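Local coordinates for protein malate dehydrogenase (Naegleria fowleri, PDB 6UM4) that probably catalyses the reversible oxidation of malate to oxaloacetate with a nicotinamide adenine dinucleotide cofactor, at residues D165-A170 / F202-E207; A275-H280 / Y364-G369; S289-K294 / N300-E305. All coordinates share one frame; numbering follows the deposited sequence.

Interaction 1 of 3, residues D165-A170 / F202-E207; sequences DSENDA and FKAQGE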
loop_
_atom_site.group_PDB
_atom_site.type_symbol
_atom_site.label_atom_id
_atom_site.label_comp_id
_atom_site.label_asym_id
_atom_site.label_seq_id
_atom_site.Cartn_x
_atom_site.Cartn_y
_atom_site.Cartn_z
ATOM N N ASP A 165 23.104 -3.696 -5.138
ATOM C CA ASP A 165 23.512 -2.303 -5.272
ATOM C C ASP A 165 24.199 -2.035 -6.607
ATOM O O ASP A 165 24.918 -1.041 -6.742
ATOM C CB ASP A 165 24.413 -1.879 -4.110
ATOM C CG ASP A 165 25.706 -2.680 -4.033
ATOM O OD1 ASP A 165 25.982 -3.502 -4.936
ATOM O OD2 ASP A 165 26.459 -2.477 -3.053
ATOM N N SER A 166 24.008 -2.912 -7.588
ATOM C CA SER A 166 24.636 -2.794 -8.900
ATOM C C SER A 166 23.585 -2.576 -9.968
ATOM O O SER A 166 22.741 -3.453 -10.196
ATOM C CB SER A 166 25.424 -4.044 -9.264
ATOM O OG SER A 166 25.465 -4.133 -10.683
ATOM N N GLU A 167 23.685 -1.444 -10.668
ATOM C CA GLU A 167 22.725 -1.149 -11.720
ATOM C C GLU A 167 22.810 -2.188 -12.822
ATOM O O GLU A 167 21.784 -2.596 -13.379
ATOM C CB GLU A 167 22.961 0.261 -12.259
ATOM C CG GLU A 167 22.621 1.325 -11.216
ATOM C CD GLU A 167 23.093 2.714 -11.588
ATOM O OE1 GLU A 167 23.853 2.837 -12.577
ATOM O OE2 GLU A 167 22.697 3.682 -10.887
ATOM N N ASN A 168 24.019 -2.663 -13.123
ATOM C CA ASN A 168 24.138 -3.731 -14.109
ATOM C C ASN A 168 23.351 -4.972 -13.683
ATOM O O ASN A 168 22.546 -5.499 -14.459
ATOM C CB ASN A 168 25.610 -4.078 -14.341
ATOM C CG ASN A 168 25.798 -5.042 -15.499
ATOM O OD1 ASN A 168 25.786 -4.649 -16.669
ATOM N ND2 ASN A 168 25.977 -6.310 -15.179
ATOM N N ASP A 169 23.523 -5.424 -12.436
ATOM C CA ASP A 169 22.758 -6.598 -11.999
ATOM C C ASP A 169 21.261 -6.304 -11.944
ATOM O O ASP A 169 20.443 -7.150 -12.334
ATOM C CB ASP A 169 23.244 -7.126 -10.633
ATOM C CG ASP A 169 24.641 -7.791 -10.687
ATOM O OD1 ASP A 169 25.060 -8.286 -11.760
ATOM O OD2 ASP A 169 25.314 -7.865 -9.629
ATOM N N ALA A 170 20.888 -5.105 -11.484
ATOM C CA ALA A 170 19.482 -4.785 -11.243
ATOM C C ALA A 170 18.631 -4.934 -12.502
ATOM O O ALA A 170 17.555 -5.541 -12.466
ATOM C CB ALA A 170 19.362 -3.366 -10.676
ATOM N N PHE A 202 21.062 9.082 -14.245
ATOM C CA PHE A 202 20.187 8.486 -15.245
ATOM C C PHE A 202 20.894 8.231 -16.570
ATOM O O PHE A 202 20.433 7.398 -17.352
ATOM C CB PHE A 202 18.926 9.344 -15.409
ATOM C CG PHE A 202 17.989 9.178 -14.254
ATOM C CD1 PHE A 202 17.074 8.133 -14.237
ATOM C CD2 PHE A 202 18.100 9.983 -13.145
ATOM C CE1 PHE A 202 16.247 7.936 -13.167
ATOM C CE2 PHE A 202 17.284 9.788 -12.059
ATOM C CZ PHE A 202 16.353 8.759 -12.065
ATOM N N LYS A 203 22.015 8.890 -16.824
ATOM C CA LYS A 203 22.851 8.461 -17.938
ATOM C C LYS A 203 23.354 7.049 -17.689
ATOM O O LYS A 203 23.264 6.176 -18.561
ATOM C CB LYS A 203 24.016 9.428 -18.122
ATOM C CG LYS A 203 25.121 8.899 -19.017
ATOM C CD LYS A 203 26.297 9.853 -19.056
ATOM C CE LYS A 203 27.306 9.442 -20.127
ATOM N NZ LYS A 203 28.626 10.053 -19.829
ATOM N N ALA A 204 23.839 6.802 -16.471
ATOM C CA ALA A 204 24.341 5.482 -16.110
ATOM C C ALA A 204 23.236 4.438 -16.155
ATOM O O ALA A 204 23.469 3.295 -16.566
ATOM C CB ALA A 204 24.973 5.535 -14.720
ATOM N N GLN A 205 22.025 4.803 -15.736
ATOM C CA GLN A 205 20.959 3.804 -15.711
ATOM C C GLN A 205 20.394 3.547 -17.101
ATOM O O GLN A 205 20.062 2.406 -17.433
ATOM C CB GLN A 205 19.864 4.217 -14.720
ATOM C CG GLN A 205 20.386 4.212 -13.293
ATOM C CD GLN A 205 19.310 4.419 -12.248
ATOM O OE1 GLN A 205 18.144 4.648 -12.576
ATOM N NE2 GLN A 205 19.698 4.341 -10.980
ATOM N N GLY A 206 20.296 4.578 -17.943
ATOM C CA GLY A 206 19.947 4.329 -19.332
ATOM C C GLY A 206 20.948 3.409 -20.013
ATOM O O GLY A 206 20.575 2.540 -20.809
ATOM N N GLU A 207 22.235 3.595 -19.712
ATOM C CA GLU A 207 23.269 2.727 -20.264
ATOM C C GLU A 207 23.064 1.292 -19.801
ATOM O O GLU A 207 23.153 0.348 -20.596
ATOM C CB GLU A 207 24.653 3.246 -19.855
ATOM C CG GLU A 207 25.129 4.458 -20.656
ATOM C CD GLU A 207 26.362 5.127 -20.067
ATOM O OE1 GLU A 207 26.727 4.822 -18.911
ATOM O OE2 GLU A 207 26.951 5.987 -20.755
HETATM O O HOH W 1 25.510 1.748 -15.190
#
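Glu167 reaches from the start of helix 167-171 to Ala204 and Gln205 on helix 191-212. CB already leans to that helix. CG sits anti to the carbonyl carbon and beside the backbone N (chi1 -68°). The chain beyond it is extended, which carries the carboxylate to the second helix. CD meets the aliphatic part of the glutamine, 3.5 Å from Gln205 CG. The two carboxylate oxygens then take different work. OE1 touches Ala204 CB at 3.6 Å. A water donates to Glu167 OE1 over a long 3.3 Å. The same water donates to the backbone, 2.9 Å from Ala204 O, and so bridges the two helices.

The helices belong to the Rossmann-type nucleotide-binding domain. Helix 167-171 follows strand 158-164, an outermost strand of the six-stranded parallel sheet. Helix 191-212 connects strands 176-179 and 218-221. Gln205 also touches Leu179 of the sheet.

OE2 is the second tip atom. Gln205 NE2 donates to Glu167 OE2 over 3.1 Å, with a fairly straight N-H...O angle of 164°. The acceptor lies almost exactly in the amide plane of Gln205. The donor, however, meets OE2 from above the carboxylate plane, 55° out of it. The carboxylate and amide planes are nearly perpendicular, and the two side chains cross at about a right angle. Gln205 CG also packs 3.4 Å from Glu167 OE2, so the carboxylate rests on the side chain that binds it.

Just before Glu167, Ser166 is the N-cap of the short helix. Its OG accepts a nearly linear bond from the backbone, 2.9 Å from Asp169 N. The next residue after Glu167, Asn168, binds the C-terminal end of helix 191-212, its OD1 to Lys211 and its backbone O to Gln212.

Interaction 2 of 3, residues A275-H280 / Y364-G369; sequences AIWGNH and YGIPRG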
loop_
_atom_site.group_PDB
_atom_site.type_symbol
_atom_site.label_atom_id
_atom_site.label_comp_id
_atom_site.label_asym_id
_atom_site.label_seq_id
_atom_site.Cartn_x
_atom_site.Cartn_y
_atom_site.Cartn_z
ATOM N N ALA A 275 -6.189 16.815 -18.062
ATOM C CA ALA A 275 -4.799 16.531 -18.405
ATOM C C ALA A 275 -3.857 17.557 -17.782
ATOM O O ALA A 275 -4.229 18.709 -17.549
ATOM C CB ALA A 275 -4.599 16.507 -19.923
ATOM N N ILE A 276 -2.626 17.119 -17.550
ATOM C CA ILE A 276 -1.505 17.960 -17.134
ATOM C C ILE A 276 -0.565 18.124 -18.330
ATOM O O ILE A 276 -0.175 17.129 -18.948
ATOM C CB ILE A 276 -0.780 17.318 -15.937
ATOM C CG1 ILE A 276 -1.772 17.042 -14.800
ATOM C CG2 ILE A 276 0.403 18.133 -15.478
ATOM C CD1 ILE A 276 -2.350 18.288 -14.140
ATOM N N TRP A 277 -0.222 19.369 -18.679
ATOM C CA TRP A 277 0.763 19.639 -19.728
ATOM C C TRP A 277 2.088 20.081 -19.114
ATOM O O TRP A 277 2.119 20.794 -18.110
ATOM C CB TRP A 277 0.303 20.744 -20.688
ATOM C CG TRP A 277 -0.972 20.506 -21.448
ATOM C CD1 TRP A 277 -2.245 20.707 -20.993
ATOM C CD2 TRP A 277 -1.099 20.109 -22.821
ATOM N NE1 TRP A 277 -3.154 20.391 -21.968
ATOM C CE2 TRP A 277 -2.477 20.041 -23.109
ATOM C CE3 TRP A 277 -0.183 19.785 -23.824
ATOM C CZ2 TRP A 277 -2.958 19.668 -24.359
ATOM C CZ3 TRP A 277 -0.661 19.411 -25.055
ATOM C CH2 TRP A 277 -2.040 19.353 -25.314
ATOM N N GLY A 278 3.191 19.692 -19.752
ATOM C CA GLY A 278 4.470 20.305 -19.424
ATOM C C GLY A 278 5.387 19.524 -18.492
ATOM O O GLY A 278 5.465 18.296 -18.553
ATOM N N ASN A 279 6.089 20.248 -17.630
ATOM C CA ASN A 279 7.096 19.704 -16.734
ATOM C C ASN A 279 6.449 19.225 -15.435
ATOM O O ASN A 279 5.497 19.836 -14.936
ATOM C CB ASN A 279 8.118 20.809 -16.443
ATOM C CG ASN A 279 9.422 20.290 -15.933
ATOM O OD1 ASN A 279 9.639 19.095 -15.897
ATOM N ND2 ASN A 279 10.315 21.197 -15.540
ATOM N N HIS A 280 6.994 18.150 -14.858
ATOM C CA HIS A 280 6.573 17.744 -13.508
ATOM C C HIS A 280 7.200 18.734 -12.522
ATOM O O HIS A 280 8.224 18.478 -11.883
ATOM C CB HIS A 280 6.989 16.299 -13.222
ATOM C CG HIS A 280 6.699 15.841 -11.827
ATOM N ND1 HIS A 280 5.441 15.898 -11.265
ATOM C CD2 HIS A 280 7.510 15.315 -10.877
ATOM C CE1 HIS A 280 5.490 15.427 -10.029
ATOM N NE2 HIS A 280 6.736 15.065 -9.770
ATOM N N TYR A 364 1.052 19.094 -30.958
ATOM C CA TYR A 364 0.610 20.450 -30.630
ATOM C C TYR A 364 1.729 21.487 -30.810
ATOM O O TYR A 364 1.751 22.528 -30.151
ATOM C CB TYR A 364 -0.006 20.482 -29.220
ATOM C CG TYR A 364 -1.274 19.653 -29.217
ATOM C CD1 TYR A 364 -2.443 20.153 -29.780
ATOM C CD2 TYR A 364 -1.290 18.359 -28.727
ATOM C CE1 TYR A 364 -3.600 19.401 -29.833
ATOM C CE2 TYR A 364 -2.443 17.590 -28.774
ATOM C CZ TYR A 364 -3.596 18.122 -29.324
ATOM O OH TYR A 364 -4.753 17.374 -29.393
ATOM N N GLY A 365 2.684 21.198 -31.694
ATOM C CA GLY A 365 3.781 22.106 -31.965
ATOM C C GLY A 365 4.849 22.166 -30.901
ATOM O O GLY A 365 5.734 23.027 -30.981
ATOM N N ILE A 366 4.823 21.250 -29.940
ATOM C CA ILE A 366 5.779 21.244 -28.824
ATOM C C ILE A 366 7.175 20.928 -29.351
ATOM O O ILE A 366 7.319 20.038 -30.203
ATOM C CB ILE A 366 5.330 20.231 -27.763
ATOM C CG1 ILE A 366 4.040 20.719 -27.099
ATOM C CG2 ILE A 366 6.393 20.012 -26.715
ATOM C CD1 ILE A 366 3.350 19.651 -26.231
ATOM N N PRO A 367 8.215 21.647 -28.928
ATOM C CA PRO A 367 9.565 21.364 -29.433
ATOM C C PRO A 367 9.970 19.913 -29.190
ATOM O O PRO A 367 9.650 19.321 -28.158
ATOM C CB PRO A 367 10.452 22.327 -28.638
ATOM C CG PRO A 367 9.524 23.472 -28.269
ATOM C CD PRO A 367 8.184 22.822 -28.036
ATOM N N ARG A 368 10.685 19.348 -30.157
ATOM C CA ARG A 368 11.160 17.973 -30.098
ATOM C C ARG A 368 12.362 17.860 -29.158
ATOM O O ARG A 368 13.053 18.833 -28.851
ATOM C CB ARG A 368 11.532 17.486 -31.514
ATOM C CG ARG A 368 10.449 17.803 -32.577
ATOM C CD ARG A 368 10.820 17.392 -34.004
ATOM N NE ARG A 368 10.566 15.972 -34.269
ATOM C CZ ARG A 368 9.602 15.505 -35.062
ATOM N NH1 ARG A 368 9.457 14.193 -35.232
ATOM N NH2 ARG A 368 8.787 16.346 -35.692
ATOM N N GLY A 369 12.613 16.650 -28.698
ATOM C CA GLY A 369 13.773 16.410 -27.869
ATOM C C GLY A 369 13.568 16.654 -26.382
ATOM O O GLY A 369 14.498 16.415 -25.600
#
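A T-shaped aromatic pair, Trp277 against Tyr364, links two parts of the C-terminal alpha/beta domain. Trp277 ends strand 271-277, the central strand of a three-stranded antiparallel sheet. Tyr364 lies in the loop between the antiparallel strands 353-359 and 371-380. Ile366 of the same loop joins the contact. Backbone atoms of Ile276 bind Ser355 and Ser373, so the strand end is also tied directly to the strands that flank this loop.

The edge of the indole meets the face of the phenol ring. The six-membered ring of Trp277 and the Tyr364 ring have centroids 5.3 Å apart. Their planes stand at 86°. Trp277 CH2 makes the closest approach, 3.6 Å from Tyr364 CD2. It lies over one face of the tyrosine, off-centre toward the rim. Trp277 CZ3 follows along the same edge at 3.9 Å from Tyr364 CD2. Chi1 (-60°) and chi2 (82°) of Trp277 together turn the benzo end of the indole to the loop.

Each aromatic residue has a polar anchor beyond the pair. Trp277 NE1 is hydrogen-bonded to Asp287 OD2 on the neighbouring strand 285-287. Tyr364 OH is hydrogen-bonded to Ile387 O. The off-axis NE1 bond helps to fix the rotation of the indole; the Tyr364 OH bond tethers the far end of the phenol.

The chain continues from Trp277 through Gly278 and Asn279 to His280. In malate dehydrogenases such a Gly-Asn-His sequence carries the proton-relay histidine. The bond from His280 ND1 to Asp252 OD2 is consistent with the His-Asp pair of that family. Trp277 thus lies three residues before the probable catalytic histidine.

Ile366 closes the contact at the indole edge, where its CD1 lies near the ring plane, 4.2 Å from Trp277 CZ3.

Interaction 3 of 3, residues S289-K294 / N300-E305; sequences SFTTIK and NVINDE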
loop_
_atom_site.group_PDB
_atom_site.type_symbol
_atom_site.label_atom_id
_atom_site.label_comp_id
_atom_site.label_asym_id
_atom_site.label_seq_id
_atom_site.Cartn_x
_atom_site.Cartn_y
_atom_site.Cartn_z
ATOM N N SER A 289 -9.566 22.844 -19.840
ATOM C CA SER A 289 -10.255 23.414 -21.002
ATOM C C SER A 289 -11.291 22.461 -21.583
ATOM O O SER A 289 -12.275 22.916 -22.168
ATOM C CB SER A 289 -9.267 23.801 -22.111
ATOM O OG SER A 289 -8.243 24.662 -21.644
ATOM N N PHE A 290 -11.081 21.145 -21.474
ATOM C CA PHE A 290 -11.972 20.175 -22.102
ATOM C C PHE A 290 -12.749 19.332 -21.102
ATOM O O PHE A 290 -13.468 18.411 -21.505
ATOM C CB PHE A 290 -11.159 19.273 -23.033
ATOM C CG PHE A 290 -10.162 20.023 -23.873
ATOM C CD1 PHE A 290 -10.570 20.733 -24.991
ATOM C CD2 PHE A 290 -8.817 20.036 -23.531
ATOM C CE1 PHE A 290 -9.649 21.433 -25.761
ATOM C CE2 PHE A 290 -7.889 20.735 -24.298
ATOM C CZ PHE A 290 -8.305 21.430 -25.411
ATOM N N THR A 291 -12.614 19.616 -19.814
ATOM C CA THR A 291 -13.118 18.718 -18.789
ATOM C C THR A 291 -14.641 18.715 -18.751
ATOM O O THR A 291 -15.287 19.754 -18.937
ATOM C CB THR A 291 -12.532 19.117 -17.438
ATOM O OG1 THR A 291 -11.099 19.167 -17.556
ATOM C CG2 THR A 291 -12.904 18.095 -16.354
ATOM N N THR A 292 -15.222 17.535 -18.521
ATOM C CA THR A 292 -16.664 17.429 -18.345
ATOM C C THR A 292 -16.974 16.746 -17.021
ATOM O O THR A 292 -16.160 16.012 -16.461
ATOM C CB THR A 292 -17.339 16.671 -19.498
ATOM O OG1 THR A 292 -16.839 15.330 -19.547
ATOM C CG2 THR A 292 -17.091 17.364 -20.822
ATOM N N ILE A 293 -18.170 17.019 -16.519
ATOM C CA ILE A 293 -18.659 16.460 -15.272
ATOM C C ILE A 293 -20.031 15.885 -15.568
ATOM O O ILE A 293 -20.915 16.612 -16.039
ATOM C CB ILE A 293 -18.733 17.517 -14.163
ATOM C CG1 ILE A 293 -17.354 18.121 -13.923
ATOM C CG2 ILE A 293 -19.335 16.922 -12.871
ATOM C CD1 ILE A 293 -17.391 19.351 -13.044
ATOM N N LYS A 294 -20.205 14.586 -15.322
ATOM C CA LYS A 294 -21.478 13.938 -15.620
ATOM C C LYS A 294 -22.638 14.684 -14.961
ATOM O O LYS A 294 -22.617 14.958 -13.760
ATOM C CB LYS A 294 -21.452 12.482 -15.155
ATOM N N ASN A 300 -21.093 26.164 -13.532
ATOM C CA ASN A 300 -20.144 25.249 -12.911
ATOM C C ASN A 300 -18.800 25.947 -12.812
ATOM O O ASN A 300 -18.312 26.507 -13.799
ATOM C CB ASN A 300 -20.043 23.946 -13.708
ATOM C CG ASN A 300 -19.272 22.873 -12.969
ATOM O OD1 ASN A 300 -18.058 22.990 -12.766
ATOM N ND2 ASN A 300 -19.993 21.871 -12.473
ATOM N N VAL A 301 -18.185 25.858 -11.632
ATOM C CA VAL A 301 -16.973 26.616 -11.338
ATOM C C VAL A 301 -15.788 26.266 -12.245
ATOM O O VAL A 301 -14.885 27.093 -12.407
ATOM C CB VAL A 301 -16.601 26.429 -9.850
ATOM C CG1 VAL A 301 -16.100 25.011 -9.601
ATOM C CG2 VAL A 301 -15.559 27.459 -9.423
ATOM N N ILE A 302 -15.755 25.075 -12.850
ATOM C CA ILE A 302 -14.599 24.752 -13.686
ATOM C C ILE A 302 -14.601 25.513 -15.008
ATOM O O ILE A 302 -13.616 25.440 -15.757
ATOM C CB ILE A 302 -14.463 23.239 -13.964
ATOM C CG1 ILE A 302 -15.586 22.719 -14.867
ATOM C CG2 ILE A 302 -14.397 22.426 -12.658
ATOM C CD1 ILE A 302 -15.310 21.336 -15.447
ATOM N N ASN A 303 -15.663 26.252 -15.313
ATOM C CA ASN A 303 -15.636 27.177 -16.447
ATOM C C ASN A 303 -15.006 28.509 -16.078
ATOM O O ASN A 303 -14.632 29.281 -16.968
ATOM C CB ASN A 303 -17.057 27.457 -16.946
ATOM C CG ASN A 303 -17.786 26.213 -17.428
ATOM O OD1 ASN A 303 -17.203 25.340 -18.054
ATOM N ND2 ASN A 303 -19.070 26.127 -17.113
ATOM N N ASP A 304 -14.925 28.806 -14.786
ATOM C CA ASP A 304 -14.522 30.118 -14.287
ATOM C C ASP A 304 -13.006 30.239 -14.359
ATOM O O ASP A 304 -12.287 29.667 -13.525
ATOM C CB ASP A 304 -15.047 30.314 -12.868
ATOM C CG ASP A 304 -14.748 31.691 -12.314
ATOM O OD1 ASP A 304 -13.995 32.455 -12.956
ATOM O OD2 ASP A 304 -15.299 32.031 -11.248
ATOM N N GLU A 305 -12.518 31.019 -15.334
ATOM C CA GLU A 305 -11.082 31.142 -15.554
ATOM C C GLU A 305 -10.371 31.824 -14.391
ATOM O O GLU A 305 -9.169 31.612 -14.206
ATOM C CB GLU A 305 -10.818 31.917 -16.854
ATOM C CG GLU A 305 -9.354 32.025 -17.277
ATOM C CD GLU A 305 -9.159 33.067 -18.374
ATOM O OE1 GLU A 305 -9.884 33.003 -19.397
ATOM O OE2 GLU A 305 -8.306 33.968 -18.197
#
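Thr291 is the first residue to meet the second segment. Its CB lies 4.1 Å from Ile302 CD1, and its CG2 is equally near. The backbone is slightly closer, with Thr291 O 3.8 Å from Ile302 CD1. The hydroxyl is used for another bond: Thr291 OG1 is hydrogen-bonded to Arg273 O. Thr292 points away, and Ile293 points back to the contact. Ile293 and Ile302 meet tip to tip, with their CD1 atoms 3.7 Å apart. In Ile302, CG1 lies between the backbone N and the carbonyl carbon (chi1 69°), which, with the chain extended beyond CG1, brings CD1 to Thr291 and Ile293. Ile293 CD1 also rests against the amide of Asn300, 3.7 Å from both its OD1 and its ND2.

That amide is held in an Asx turn. Asn300 OD1 accepts from the backbone, 3.1 Å from Ile302 N, on a lone pair in the carbonyl plane. The Asx turn leads into the 3-10 turn 301-303 that carries Ile302.

Strand 292-293 is an edge of the sheet beside strand 271-277. Ile293 and Asn300 also touch Val264 on helix 250-264, and Ile302 leans on Trp307 of helix 305-317.

In the fold
Interaction 1 lies in the nucleotide-binding domain; interactions 2 and 3 lie in the C-terminal alpha/beta domain. Interactions 1 and 3 are on opposite sides of the chain's centre, their own centres about 44 Å apart. Both are partly buried and peripheral. Interaction 2 is buried and nearer the middle. Interactions 2 and 3 reach the same antiparallel sheet, through neighbouring strands 271-277 and 292-293, with nearest atoms about 5 Å apart. In sequence, interaction 3 falls between the two segments of interaction 2. The chemistry differs. The helix pair of interaction 1 uses an amide-to-carboxylate hydrogen bond and a bridging water. Interaction 2 is aromatic, and interaction 3 is mainly aliphatic.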